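Local structure of PPC domain-containing protein (Pyrococcus horikoshii, 2DT4) at residues E20-L23 and T24-N28. The protein is of unknown function but belongs to the plant- and prokaryote-conserved (PPC) domain family and assembles as a trimer in the crystal. Residues are numbered along the deposited sequence; the frame is centred on the assembly and turned at random.
Sequences EELL and TYIKN
Glu21 folds its carboxylate back over the first turn of helix 22-33 and caps it from the N-cap position. CG sits anti to the backbone N (chi1 -171°) and the chain then bends at chi2, which brings both oxygens round to the amides that start the helix. OE1 takes two donors from one residue: Thr24 OG1, 2.7 Å from Glu21 OE1, comes in on the anti lone pair, while Thr24 N, at 2.8 Å from the same oxygen, meets it from above the carboxylate plane. Glu21 OE2 accepts from Leu23 N at 3.1 Å, again well out of the plane, and also from Gly109 N, tying the cap to strand 106-111. The backbone ladder of the helix starts with the hydrogen bond from Tyr25 N to Glu21 O, 2.9 Å.

Glu20 turns the other way. Its bent chain crosses Tyr25 at about a right angle, laying Glu20 CD against the ring edge, 3.6 Å from Tyr25 CD1, with the carboxylate and ring planes 77° apart. A water accepts from Asn28 ND2, three residues past Tyr25, and donates to Glu20 OE1. The Tyr25 hydroxyl is hydrogen-bonded to the backbone carbonyl of Leu141 of the second subunit, so this face of the helix belongs to the trimer interface. Leu22 and Ile26 run side by side, their CD1 methyls 3.9 Å apart; Leu22 also packs on Val16 and Val111, and Ile26 on Val88.

Three bonds within the turn and one to the strand thus grip the Glu21 carboxylate, and its negative charge, lying at the positive end of the helix dipole, would probably be stabilised there in ionised form.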
loop_
_atom_site.group_PDB
_atom_site.type_symbol
_atom_site.label_atom_id
_atom_site.label_comp_id
_atom_site.label_asym_id
_atom_site.label_seq_id
_atom_site.Cartn_x
_atom_site.Cartn_y
_atom_site.Cartn_z
ATOM N N GLU A 20 13.329 -10.699 -13.977
ATOM C CA GLU A 20 14.207 -10.156 -12.942
ATOM C C GLU A 20 13.730 -10.732 -11.632
ATOM O O GLU A 20 12.511 -10.984 -11.470
ATOM C CB GLU A 20 14.094 -8.628 -12.870
ATOM C CG GLU A 20 14.819 -7.939 -14.010
ATOM C CD GLU A 20 16.289 -7.607 -13.711
ATOM O OE1 GLU A 20 16.814 -7.851 -12.608
ATOM O OE2 GLU A 20 16.935 -7.041 -14.622
ATOM N N GLU A 21 14.635 -10.736 -10.658
ATOM C CA GLU A 21 14.227 -11.056 -9.287
ATOM C C GLU A 21 13.957 -9.663 -8.723
ATOM O O GLU A 21 14.790 -8.759 -8.833
ATOM C CB GLU A 21 15.294 -11.770 -8.472
ATOM C CG GLU A 21 14.790 -12.298 -7.127
ATOM C CD GLU A 21 14.626 -11.218 -6.107
ATOM O OE1 GLU A 21 15.616 -10.492 -5.845
ATOM O OE2 GLU A 21 13.517 -11.096 -5.540
ATOM N N LEU A 22 12.716 -9.489 -8.242
ATOM C CA LEU A 22 12.283 -8.144 -7.849
ATOM C C LEU A 22 13.172 -7.352 -6.871
ATOM O O LEU A 22 13.454 -6.165 -7.101
ATOM C CB LEU A 22 10.849 -8.242 -7.336
ATOM C CG LEU A 22 10.158 -6.917 -7.017
ATOM C CD1 LEU A 22 10.171 -6.011 -8.235
ATOM C CD2 LEU A 22 8.731 -7.178 -6.522
ATOM N N LEU A 23 13.560 -7.973 -5.758
ATOM C CA LEU A 23 14.379 -7.284 -4.751
ATOM C C LEU A 23 15.724 -6.892 -5.346
ATOM O O LEU A 23 16.197 -5.762 -5.153
ATOM C CB LEU A 23 14.573 -8.083 -3.438
ATOM C CG LEU A 23 13.289 -8.337 -2.643
ATOM C CD1 LEU A 23 13.605 -9.314 -1.534
ATOM C CD2 LEU A 23 12.708 -7.049 -2.079
ATOM N N THR A 24 16.298 -7.813 -6.116
ATOM C CA THR A 24 17.570 -7.590 -6.779
ATOM C C THR A 24 17.481 -6.421 -7.718
ATOM O O THR A 24 18.332 -5.542 -7.687
ATOM C CB THR A 24 17.998 -8.872 -7.492
ATOM O OG1 THR A 24 18.187 -9.903 -6.515
ATOM C CG2 THR A 24 19.368 -8.695 -8.157
ATOM N N TYR A 25 16.433 -6.361 -8.533
ATOM C CA TYR A 25 16.297 -5.273 -9.488
ATOM C C TYR A 25 16.177 -3.935 -8.763
ATOM O O TYR A 25 16.812 -2.971 -9.128
ATOM C CB TYR A 25 15.072 -5.487 -10.390
ATOM C CG TYR A 25 14.782 -4.351 -11.336
ATOM C CD1 TYR A 25 15.187 -4.389 -12.666
ATOM C CD2 TYR A 25 14.117 -3.218 -10.898
ATOM C CE1 TYR A 25 14.914 -3.344 -13.522
ATOM C CE2 TYR A 25 13.845 -2.172 -11.746
ATOM C CZ TYR A 25 14.244 -2.244 -13.047
ATOM O OH TYR A 25 13.943 -1.217 -13.889
ATOM N N ILE A 26 15.376 -3.883 -7.705
ATOM C CA ILE A 26 15.149 -2.611 -7.045
ATOM C C ILE A 26 16.485 -2.155 -6.440
ATOM O O ILE A 26 16.820 -0.987 -6.548
ATOM C CB ILE A 26 13.995 -2.666 -5.989
ATOM C CG1 ILE A 26 12.650 -2.900 -6.685
ATOM C CG2 ILE A 26 13.959 -1.356 -5.184
ATOM C CD1 ILE A 26 11.585 -3.325 -5.765
ATOM N N LYS A 27 17.250 -3.074 -5.843
ATOM C CA LYS A 27 18.583 -2.763 -5.314
ATOM C C LYS A 27 19.512 -2.212 -6.400
ATOM O O LYS A 27 20.151 -1.157 -6.223
ATOM C CB LYS A 27 19.209 -3.987 -4.659
ATOM C CG LYS A 27 20.649 -3.740 -4.204
ATOM C CD LYS A 27 21.237 -4.919 -3.412
ATOM C CE LYS A 27 22.664 -4.621 -3.039
ATOM N NZ LYS A 27 23.281 -5.409 -1.908
ATOM N N ASN A 28 19.566 -2.907 -7.538
ATOM C CA ASN A 28 20.434 -2.493 -8.633
ATOM C C ASN A 28 20.015 -1.143 -9.238
ATOM O O ASN A 28 20.859 -0.325 -9.653
ATOM C CB ASN A 28 20.456 -3.602 -9.699
ATOM C CG ASN A 28 21.321 -4.800 -9.262
ATOM O OD1 ASN A 28 22.217 -4.644 -8.409
ATOM N ND2 ASN A 28 21.065 -5.979 -9.832
HETATM O O HOH W 1 18.792 -6.151 -11.779
#